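Local coordinates for aromatic-amino-acid:2-oxoglutarate transaminase (Candida albicans, PDB 6HND), which probably catalyses pyridoxal-phosphate-dependent transamination of aromatic amino acids, and possibly of 2-aminoadipate, at residues Y245-A248 / T249-P253; Q258-E261 / F262-I266; L320-S323 / Y324-D328; V469-G472 / Y473-T476. All coordinates share one frame; numbering follows the deposited sequence.

Contact 1 touches all three others and is in direct contact with the pyridoxal phosphate, through Ile247 and Asn252. Contact 2 follows it along the chain and starts helix 260-272. The two are tied by Thr249 OG1 and Arg263 NH2, 2.7 Å apart. Contact 3 lies against both. Its Tyr324 OH is 2.5 Å from Gln258 OE1, and the Tyr324 ring packs on Ala248. Contact 4 approaches from a different sheet, with Met475 CE 3.4 Å from Pro253 CB. It touches neither contact 2 nor contact 3, whose centres are about 26 and 29 Å from its own. The side chains of Met475, Gln258 and Tyr324 lie about 9, 12 and 13 Å from the cofactor.

Contact 1 of 4, residues Y245-A248 / T249-P253; sequences YTIA and TGQNP. With PLP (pyridoxal-5'-phosphate), chain E.
Ile247 and Asn252 meet in the turn that follows strand 243-246, an interior strand of the mixed seven-stranded sheet of this aminotransferase. The turn carries the cofactor-binding asparagine and ends in a cis peptide bond before Pro253. The tight part surrounds Ile247. Its CG2 lies 3.7 Å from Asn252 N. Its CD1 lies 3.7 Å from Asn252 O, so the two branches clasp the backbone of that residue. Ile247 CG2 is also 3.7 Å from the cofactor methyl C2A, so the same side chain forms part of the pocket wall. Gln251 CA makes a CA-H...O contact with Ile247 O at 3.1 Å. The side chain of Gln251 bends at chi2. Its OE1 meets Thr254 OG1, and its NE2 reaches Phe189 O and Glu187.

The looser part is the bend at Ala248, Thr249 and Gly250. It is buried too, but these residues meet mainly through neighbouring backbone, and no hydrogen bond joins the two segments. Gly250 N is held by Thr257 OG1. Thr249 OG1 turns to Arg263 of the next helix.

Asn252 has CG anti to its backbone N (chi1 -179°), which carries the amide out to the cofactor. Its CB sits 3.7 Å from the cofactor C2A. OD1 bonds Arg490 NH1, which fixes which way round the amide lies. Asn252 ND2 therefore faces the cofactor and donates to its phenolic O3 at 3.2 Å, with an N-H...O angle of 145°.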
loop_
_atom_site.group_PDB
_atom_site.type_symbol
_atom_site.label_atom_id
_atom_site.label_comp_id
_atom_site.label_asym_id
_atom_site.label_seq_id
_atom_site.Cartn_x
_atom_site.Cartn_y
_atom_site.Cartn_z
ATOM N N TYR B 245 -6.963 21.859 2.841
ATOM C CA TYR B 245 -5.885 20.985 3.364
ATOM C C TYR B 245 -5.029 21.867 4.261
ATOM O O TYR B 245 -4.430 22.775 3.724
ATOM C CB TYR B 245 -5.062 20.382 2.220
ATOM C CG TYR B 245 -3.776 19.717 2.647
ATOM C CD1 TYR B 245 -3.771 18.802 3.677
ATOM C CD2 TYR B 245 -2.566 20.009 2.029
ATOM C CE1 TYR B 245 -2.609 18.166 4.079
ATOM C CE2 TYR B 245 -1.389 19.389 2.418
ATOM C CZ TYR B 245 -1.417 18.464 3.451
ATOM O OH TYR B 245 -0.300 17.822 3.867
ATOM N N THR B 246 -5.012 21.611 5.564
ATOM C CA THR B 246 -4.223 22.382 6.552
ATOM C C THR B 246 -3.433 21.419 7.446
ATOM O O THR B 246 -4.001 20.489 8.001
ATOM C CB THR B 246 -5.130 23.329 7.354
ATOM O OG1 THR B 246 -4.374 23.957 8.391
ATOM C CG2 THR B 246 -6.331 22.622 7.938
ATOM N N ILE B 247 -2.143 21.684 7.569
ATOM C CA ILE B 247 -1.227 21.062 8.550
ATOM C C ILE B 247 -1.223 22.013 9.756
ATOM O O ILE B 247 -0.286 22.866 9.870
ATOM C CB ILE B 247 0.150 20.845 7.881
ATOM C CG1 ILE B 247 0.006 20.180 6.511
ATOM C CG2 ILE B 247 1.080 20.052 8.798
ATOM C CD1 ILE B 247 1.131 20.461 5.549
ATOM N N ALA B 248 -2.268 21.939 10.586
ATOM C CA ALA B 248 -2.695 23.055 11.468
ATOM C C ALA B 248 -1.678 23.204 12.592
ATOM O O ALA B 248 -1.378 24.362 12.974
ATOM C CB ALA B 248 -4.107 22.870 11.999
ATOM N N THR B 249 -1.165 22.080 13.087
ATOM C CA THR B 249 -0.136 22.026 14.153
ATOM C C THR B 249 1.225 21.685 13.519
ATOM O O THR B 249 1.295 20.685 12.762
ATOM C CB THR B 249 -0.562 21.013 15.222
ATOM O OG1 THR B 249 -1.912 21.318 15.599
ATOM C CG2 THR B 249 0.386 20.993 16.408
ATOM N N GLY B 250 2.284 22.435 13.850
ATOM C CA GLY B 250 3.641 22.206 13.298
ATOM C C GLY B 250 3.607 22.187 11.775
ATOM O O GLY B 250 4.109 21.241 11.186
ATOM N N GLN B 251 2.966 23.197 11.182
ATOM C CA GLN B 251 2.771 23.355 9.724
ATOM C C GLN B 251 4.074 22.969 9.019
ATOM O O GLN B 251 5.115 23.440 9.433
ATOM C CB GLN B 251 2.323 24.790 9.412
ATOM C CG GLN B 251 1.538 24.967 8.105
ATOM C CD GLN B 251 2.417 25.095 6.893
ATOM O OE1 GLN B 251 3.563 25.507 7.016
ATOM N NE2 GLN B 251 1.888 24.745 5.720
ATOM N N ASN B 252 4.005 22.114 8.005
ATOM C CA ASN B 252 5.158 21.803 7.129
ATOM C C ASN B 252 5.063 22.660 5.871
ATOM O O ASN B 252 4.172 22.441 5.069
ATOM C CB ASN B 252 5.213 20.321 6.823
ATOM C CG ASN B 252 6.395 19.967 5.962
ATOM O OD1 ASN B 252 7.156 20.865 5.613
ATOM N ND2 ASN B 252 6.545 18.690 5.621
ATOM N N PRO B 253 5.977 23.624 5.605
ATOM C CA PRO B 253 7.241 23.770 6.336
ATOM C C PRO B 253 7.346 24.715 7.534
ATOM O O PRO B 253 8.297 24.603 8.222
ATOM C CB PRO B 253 8.135 24.393 5.248
ATOM C CG PRO B 253 7.191 25.328 4.511
ATOM C CD PRO B 253 5.878 24.572 4.480
HETATM N N1 PLP E . 2.408 15.328 5.852
HETATM C C2 PLP E . 3.320 16.050 6.489
HETATM C C2A PLP E . 2.941 17.441 6.867
HETATM C C3 PLP E . 4.587 15.495 6.823
HETATM O O3 PLP E . 5.502 16.266 7.486
HETATM C C4 PLP E . 4.883 14.158 6.451
HETATM C C4A PLP E . 6.163 13.548 6.884
HETATM C C5 PLP E . 3.879 13.420 5.788
HETATM C C6 PLP E . 2.693 14.054 5.505
HETATM C C5A PLP E . 4.095 12.028 5.253
HETATM O O4P PLP E . 4.084 10.970 6.248
HETATM P P PLP E . 4.190 9.423 5.774
HETATM O O1P PLP E . 3.423 9.304 4.464
HETATM O O2P PLP E . 3.588 8.706 6.981
HETATM O O3P PLP E . 5.645 9.131 5.590
#

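Contact 2 of 4, residues Q258-E261 / F262-I266; sequences QSLE and FRKKI
Arg263 reaches back past the start of its helix and grips Gln258 side-on, with two nitrogens on one carbonyl oxygen. Arg263 NE is 2.7 Å from Gln258 O and NH2 is 2.8 Å from it. The oxygen lies in the guanidinium plane. Seen from the carbonyl, the two donors differ. NH2 lies in the carbonyl plane on a lone pair, whereas NE stands above that plane, 54° out of it. NH2 has Thr249 OG1 as a further partner. Together these bonds fix the rotation of the guanidinium. The amide end of Gln258 is polar too, and its OE1 bonds Tyr324 OH.

The second group of bonds starts the helix. Ser259 is the N-cap of helix 260-272, the crossover helix of the beta-alpha-beta unit formed with strands 243-246 and 276-280. Its OG sits between its own backbone N and carbonyl carbon (chi1 74°). From there Ser259 OG accepts from Phe262 N at 2.9 Å. Regular helical bonds follow, Arg263 N to Ser259 O at 3.0 Å and Lys264 N to Leu260 O at 3.1 Å. Ser259 N is taken by Asp217.

Apolar contact is made on the buried side. CG and CD of Gln258 meet the CD1-CE1 bond of the Phe262 ring obliquely, with CG 3.6 Å from CD1. The amide and ring planes are 45° apart. Phe262 also packs on Leu221 of helix 221-229. On the exposed side, Lys264 CE passes 3.8 Å from Leu260 CG.

One pair of opposite charges stays apart. Glu261 and Lys265 run side by side, pointing the same way, but Glu261 OE1 and Lys265 NZ are 4.1 Å apart, beyond a salt bridge.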
loop_
_atom_site.group_PDB
_atom_site.type_symbol
_atom_site.label_atom_id
_atom_site.label_comp_id
_atom_site.label_asym_id
_atom_site.label_seq_id
_atom_site.Cartn_x
_atom_site.Cartn_y
_atom_site.Cartn_z
ATOM N N GLN B 258 -1.936 26.543 14.772
ATOM C CA GLN B 258 -3.203 27.305 14.877
ATOM C C GLN B 258 -3.695 27.168 16.315
ATOM O O GLN B 258 -3.752 26.020 16.802
ATOM C CB GLN B 258 -4.246 26.793 13.879
ATOM C CG GLN B 258 -3.913 27.086 12.427
ATOM C CD GLN B 258 -4.855 26.366 11.492
ATOM O OE1 GLN B 258 -5.905 25.857 11.893
ATOM N NE2 GLN B 258 -4.489 26.325 10.230
ATOM N N SER B 259 -4.005 28.299 16.953
ATOM C CA SER B 259 -4.681 28.380 18.274
ATOM C C SER B 259 -6.058 27.716 18.190
ATOM O O SER B 259 -6.624 27.611 17.065
ATOM C CB SER B 259 -4.823 29.815 18.717
ATOM O OG SER B 259 -5.840 30.466 17.969
ATOM N N LEU B 260 -6.612 27.334 19.339
ATOM C CA LEU B 260 -8.008 26.844 19.417
ATOM C C LEU B 260 -8.941 27.902 18.813
ATOM O O LEU B 260 -9.764 27.528 17.977
ATOM C CB LEU B 260 -8.363 26.524 20.864
ATOM C CG LEU B 260 -9.814 26.111 21.114
ATOM C CD1 LEU B 260 -10.243 24.945 20.210
ATOM C CD2 LEU B 260 -10.012 25.781 22.594
ATOM N N GLU B 261 -8.766 29.185 19.135
ATOM C CA GLU B 261 -9.738 30.219 18.697
ATOM C C GLU B 261 -9.618 30.429 17.171
ATOM O O GLU B 261 -10.662 30.621 16.507
ATOM C CB GLU B 261 -9.627 31.447 19.615
ATOM C CG GLU B 261 -8.663 32.528 19.171
ATOM C CD GLU B 261 -8.766 33.790 20.026
ATOM O OE1 GLU B 261 -8.645 34.902 19.458
ATOM O OE2 GLU B 261 -8.978 33.654 21.264
ATOM N N PHE B 262 -8.409 30.318 16.619
ATOM C CA PHE B 262 -8.162 30.359 15.152
ATOM C C PHE B 262 -8.886 29.188 14.463
ATOM O O PHE B 262 -9.565 29.391 13.456
ATOM C CB PHE B 262 -6.655 30.380 14.884
ATOM C CG PHE B 262 -6.292 30.650 13.452
ATOM C CD1 PHE B 262 -6.385 29.649 12.493
ATOM C CD2 PHE B 262 -5.876 31.907 13.056
ATOM C CE1 PHE B 262 -6.038 29.895 11.168
ATOM C CE2 PHE B 262 -5.543 32.158 11.735
ATOM C CZ PHE B 262 -5.644 31.158 10.790
ATOM N N ARG B 263 -8.784 27.982 15.020
ATOM C CA ARG B 263 -9.465 26.782 14.464
ATOM C C ARG B 263 -10.990 26.964 14.482
ATOM O O ARG B 263 -11.637 26.510 13.525
ATOM C CB ARG B 263 -9.074 25.518 15.224
ATOM C CG ARG B 263 -7.617 25.121 15.052
ATOM C CD ARG B 263 -7.143 24.243 16.201
ATOM N NE ARG B 263 -5.698 24.241 16.214
ATOM C CZ ARG B 263 -4.936 23.261 15.754
ATOM N NH1 ARG B 263 -5.462 22.126 15.322
ATOM N NH2 ARG B 263 -3.625 23.401 15.791
ATOM N N LYS B 264 -11.557 27.606 15.508
ATOM C CA LYS B 264 -13.026 27.810 15.565
ATOM C C LYS B 264 -13.424 28.690 14.393
ATOM O O LYS B 264 -14.455 28.401 13.802
ATOM C CB LYS B 264 -13.468 28.392 16.906
ATOM C CG LYS B 264 -13.255 27.443 18.081
ATOM C CD LYS B 264 -14.054 27.789 19.324
ATOM C CE LYS B 264 -13.424 27.215 20.575
ATOM N NZ LYS B 264 -14.391 27.190 21.694
ATOM N N LYS B 265 -12.622 29.708 14.065
ATOM C CA LYS B 265 -12.955 30.639 12.961
ATOM C C LYS B 265 -12.848 29.921 11.609
ATOM O O LYS B 265 -13.676 30.179 10.767
ATOM C CB LYS B 265 -12.071 31.886 13.026
ATOM C CG LYS B 265 -12.204 32.705 14.301
ATOM C CD LYS B 265 -11.730 34.118 14.094
ATOM C CE LYS B 265 -10.741 34.575 15.140
ATOM N NZ LYS B 265 -11.394 34.764 16.450
ATOM N N ILE B 266 -11.823 29.095 11.397
ATOM C CA ILE B 266 -11.641 28.294 10.148
ATOM C C ILE B 266 -12.834 27.347 10.019
ATOM O O ILE B 266 -13.401 27.289 8.933
ATOM C CB ILE B 266 -10.302 27.524 10.155
ATOM C CG1 ILE B 266 -9.079 28.449 10.152
ATOM C CG2 ILE B 266 -10.253 26.524 9.004
ATOM C CD1 ILE B 266 -8.986 29.346 8.930
#

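Contact 3 of 4, residues L320-S323 / Y324-D328; sequences LTPS and YLELD
An ST turn laid over a beta turn lies in the loop between helix 312-319 and strand 333-338; Ser323 and Glu326 close the beta turn. Ser323 OG stands anti to the backbone N (chi1 166°), beside its carbonyl carbon, and so looks forward along the chain. It accepts from Leu325 N at 2.9 Å, a nearly straight bond of 165°. The beta turn is closed by Glu326 N, which donates to Ser323 O at 2.9 Å. The backbone goes on in a helical conformation as far as Leu327 but does not form a regular helix.

The Glu326 side chain bonds back to Ser323 N, reciprocal to the bond from Glu326 N to Ser323 O. Its CG lies beside the backbone N, and the chain runs extended from there, which brings the carboxylate back to the start of the turn. Glu326 OE2 accepts a hydrogen bond from Ser323 N at 2.8 Å, met 51° out of the carboxylate plane. The same oxygen lies 3.3 Å from Pro322 CA, while Glu326 OE1 rests 3.7 Å from Pro322 CB. Thus Ser323 is held through its N, its O and its OG. The side chain of Leu325 covers the hydroxyl, with CB 3.4 Å from Ser323 OG.

Neighbours fix the turn from several sides. Glu279 bonds both Ser323 OG and Tyr324 N. His151, the last residue of helix 137-151, bonds Glu326 OE2. The Tyr324 side chain packs on Arg263 and Ile266 of helix 260-272, while Leu325 packs on Val333 and Arg335 of strand 333-338.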
loop_
_atom_site.group_PDB
_atom_site.type_symbol
_atom_site.label_atom_id
_atom_site.label_comp_id
_atom_site.label_asym_id
_atom_site.label_seq_id
_atom_site.Cartn_x
_atom_site.Cartn_y
_atom_site.Cartn_z
ATOM N N LEU B 320 -1.477 19.897 24.422
ATOM C CA LEU B 320 -2.069 19.423 23.146
ATOM C C LEU B 320 -3.048 20.473 22.615
ATOM O O LEU B 320 -3.933 20.847 23.332
ATOM C CB LEU B 320 -2.746 18.076 23.409
ATOM C CG LEU B 320 -2.806 17.133 22.213
ATOM C CD1 LEU B 320 -1.399 16.833 21.702
ATOM C CD2 LEU B 320 -3.544 15.849 22.582
ATOM N N THR B 321 -2.876 20.966 21.400
ATOM C CA THR B 321 -3.876 21.863 20.787
ATOM C C THR B 321 -4.975 21.002 20.180
ATOM O O THR B 321 -4.651 20.040 19.499
ATOM C CB THR B 321 -3.265 22.796 19.747
ATOM O OG1 THR B 321 -2.086 23.370 20.326
ATOM C CG2 THR B 321 -4.283 23.821 19.297
ATOM N N PRO B 322 -6.281 21.295 20.437
ATOM C CA PRO B 322 -7.383 20.527 19.876
ATOM C C PRO B 322 -7.351 20.353 18.358
ATOM O O PRO B 322 -6.971 21.286 17.669
ATOM C CB PRO B 322 -8.615 21.341 20.255
ATOM C CG PRO B 322 -8.229 21.980 21.567
ATOM C CD PRO B 322 -6.779 22.334 21.359
ATOM N N SER B 323 -7.769 19.155 17.914
ATOM C CA SER B 323 -8.030 18.770 16.508
ATOM C C SER B 323 -9.317 19.448 16.038
ATOM O O SER B 323 -10.234 19.642 16.864
ATOM C CB SER B 323 -8.110 17.243 16.368
ATOM O OG SER B 323 -8.678 16.835 15.120
ATOM N N TYR B 324 -9.390 19.737 14.739
ATOM C CA TYR B 324 -10.647 20.075 14.024
ATOM C C TYR B 324 -11.745 19.033 14.300
ATOM O O TYR B 324 -12.920 19.404 14.184
ATOM C CB TYR B 324 -10.363 20.291 12.531
ATOM C CG TYR B 324 -9.806 21.668 12.231
ATOM C CD1 TYR B 324 -10.661 22.755 12.068
ATOM C CD2 TYR B 324 -8.443 21.901 12.162
ATOM C CE1 TYR B 324 -10.181 24.022 11.777
ATOM C CE2 TYR B 324 -7.944 23.166 11.880
ATOM C CZ TYR B 324 -8.815 24.231 11.701
ATOM O OH TYR B 324 -8.353 25.487 11.457
ATOM N N LEU B 325 -11.407 17.789 14.637
ATOM C CA LEU B 325 -12.408 16.733 14.986
ATOM C C LEU B 325 -13.236 17.214 16.184
ATOM O O LEU B 325 -14.429 16.846 16.290
ATOM C CB LEU B 325 -11.706 15.418 15.356
ATOM C CG LEU B 325 -11.052 14.590 14.238
ATOM C CD1 LEU B 325 -10.416 13.331 14.821
ATOM C CD2 LEU B 325 -12.030 14.221 13.126
ATOM N N GLU B 326 -12.587 17.953 17.084
ATOM C CA GLU B 326 -13.166 18.352 18.386
ATOM C C GLU B 326 -14.205 19.451 18.138
ATOM O O GLU B 326 -15.047 19.608 19.003
ATOM C CB GLU B 326 -12.059 18.744 19.365
ATOM C CG GLU B 326 -11.237 17.535 19.757
ATOM C CD GLU B 326 -9.965 17.809 20.536
ATOM O OE1 GLU B 326 -10.082 18.206 21.673
ATOM O OE2 GLU B 326 -8.866 17.573 20.001
ATOM N N LEU B 327 -14.144 20.136 16.994
ATOM C CA LEU B 327 -15.103 21.189 16.592
ATOM C C LEU B 327 -16.215 20.612 15.728
ATOM O O LEU B 327 -17.296 21.213 15.682
ATOM C CB LEU B 327 -14.339 22.263 15.810
ATOM C CG LEU B 327 -13.157 22.872 16.562
ATOM C CD1 LEU B 327 -12.559 24.007 15.770
ATOM C CD2 LEU B 327 -13.598 23.363 17.935
ATOM N N ASP B 328 -15.920 19.519 15.027
ATOM C CA ASP B 328 -16.777 18.920 13.972
ATOM C C ASP B 328 -17.992 18.270 14.637
ATOM O O ASP B 328 -17.807 17.497 15.610
ATOM C CB ASP B 328 -15.966 17.928 13.126
ATOM C CG ASP B 328 -16.645 17.482 11.845
ATOM O OD1 ASP B 328 -17.591 18.192 11.389
ATOM O OD2 ASP B 328 -16.187 16.458 11.292
#

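Contact 4 of 4, residues V469-G472 / Y473-T476; sequences VVPG and YNMT
The Tyr473 ring carries Pro471 on one face. Pro471 CB stands 3.5 Å from the ring centroid, 21° off the ring normal, in a CH-pi contact. It is offset toward the rim at the hydroxyl end, so its nearest ring atom is Tyr473 CZ, at 3.3 Å. Pro471 CG sits close to the neighbouring rim atom, 3.4 Å from Tyr473 CE1. The ring lies there because Tyr473 CG is placed between the backbone N and the carbonyl carbon (chi1 55°), which folds the side chain back over Pro471, two residues back. Leu452, Lys456 and Leu459 of helix 451-465 also pack on the tyrosine. The other flat group, the Asn474 amide, comes to the proline as well, with ND2 3.7 Å from Pro471 CG.

The contact lies at the end of strand 470-471. This strand pairs with strand 488-492 and is an outermost strand, within this chain, of the four-stranded antiparallel sheet. The chain then winds into a short 3-10 turn. Two bonds between residues three apart make that turn. Asn474 N donates to Pro471 O at 3.1 Å, and Met475 N donates to Gly472 O at 2.9 Å.

Across the backbone from the tyrosine, Met475 bends at chi3 and meets Val470 at about a right angle. Met475 CE is 3.7 Å from Val470 CG1. Met475 also packs on Arg490 of strand 488-492 and on Pro253 of the loop after strand 243-246. Val470 further packs on Ser42 of the second subunit.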
loop_
_atom_site.group_PDB
_atom_site.type_symbol
_atom_site.label_atom_id
_atom_site.label_comp_id
_atom_site.label_asym_id
_atom_site.label_seq_id
_atom_site.Cartn_x
_atom_site.Cartn_y
_atom_site.Cartn_z
ATOM N N VAL B 469 19.797 22.114 3.398
ATOM C CA VAL B 469 18.466 22.629 3.829
ATOM C C VAL B 469 17.519 22.590 2.631
ATOM O O VAL B 469 17.964 22.256 1.535
ATOM C CB VAL B 469 18.552 24.048 4.426
ATOM C CG1 VAL B 469 19.443 24.074 5.647
ATOM C CG2 VAL B 469 19.003 25.078 3.407
ATOM N N VAL B 470 16.235 22.891 2.869
ATOM C CA VAL B 470 15.169 22.955 1.837
ATOM C C VAL B 470 14.778 24.414 1.704
ATOM O O VAL B 470 14.340 24.996 2.681
ATOM C CB VAL B 470 13.972 22.073 2.213
ATOM C CG1 VAL B 470 12.852 22.169 1.186
ATOM C CG2 VAL B 470 14.402 20.633 2.365
ATOM N N PRO B 471 14.933 25.041 0.516
ATOM C CA PRO B 471 14.408 26.381 0.279
ATOM C C PRO B 471 12.873 26.356 0.194
ATOM O O PRO B 471 12.312 25.389 -0.312
ATOM C CB PRO B 471 15.031 26.755 -1.075
ATOM C CG PRO B 471 15.167 25.443 -1.788
ATOM C CD PRO B 471 15.553 24.478 -0.691
ATOM N N GLY B 472 12.234 27.408 0.699
ATOM C CA GLY B 472 10.768 27.537 0.743
ATOM C C GLY B 472 10.153 27.525 -0.644
ATOM O O GLY B 472 9.024 27.025 -0.777
ATOM N N TYR B 473 10.873 28.015 -1.658
ATOM C CA TYR B 473 10.372 28.068 -3.054
ATOM C C TYR B 473 10.132 26.637 -3.572
ATOM O O TYR B 473 9.268 26.481 -4.437
ATOM C CB TYR B 473 11.262 28.926 -3.958
ATOM C CG TYR B 473 12.719 28.553 -4.002
ATOM C CD1 TYR B 473 13.150 27.412 -4.665
ATOM C CD2 TYR B 473 13.676 29.374 -3.432
ATOM C CE1 TYR B 473 14.492 27.072 -4.715
ATOM C CE2 TYR B 473 15.024 29.064 -3.506
ATOM C CZ TYR B 473 15.430 27.914 -4.150
ATOM O OH TYR B 473 16.753 27.600 -4.189
ATOM N N ASN B 474 10.779 25.615 -3.015
ATOM C CA ASN B 474 10.518 24.204 -3.406
ATOM C C ASN B 474 9.216 23.679 -2.780
ATOM O O ASN B 474 8.801 22.551 -3.145
ATOM C CB ASN B 474 11.690 23.288 -3.065
ATOM C CG ASN B 474 12.811 23.348 -4.086
ATOM O OD1 ASN B 474 12.694 24.001 -5.128
ATOM N ND2 ASN B 474 13.898 22.652 -3.792
ATOM N N MET B 475 8.558 24.408 -1.879
ATOM C CA MET B 475 7.411 23.806 -1.146
ATOM C C MET B 475 6.142 24.629 -1.349
ATOM O O MET B 475 5.293 24.645 -0.446
ATOM C CB MET B 475 7.752 23.673 0.330
ATOM C CG MET B 475 8.751 22.551 0.565
ATOM S SD MET B 475 9.285 22.493 2.294
ATOM C CE MET B 475 9.965 24.143 2.437
ATOM N N THR B 476 6.003 25.193 -2.543
ATOM C CA THR B 476 4.942 26.151 -2.909
ATOM C C THR B 476 3.859 25.429 -3.692
ATOM O O THR B 476 4.193 24.491 -4.415
ATOM C CB THR B 476 5.482 27.334 -3.720
ATOM O OG1 THR B 476 6.190 26.831 -4.856
ATOM C CG2 THR B 476 6.381 28.214 -2.878
#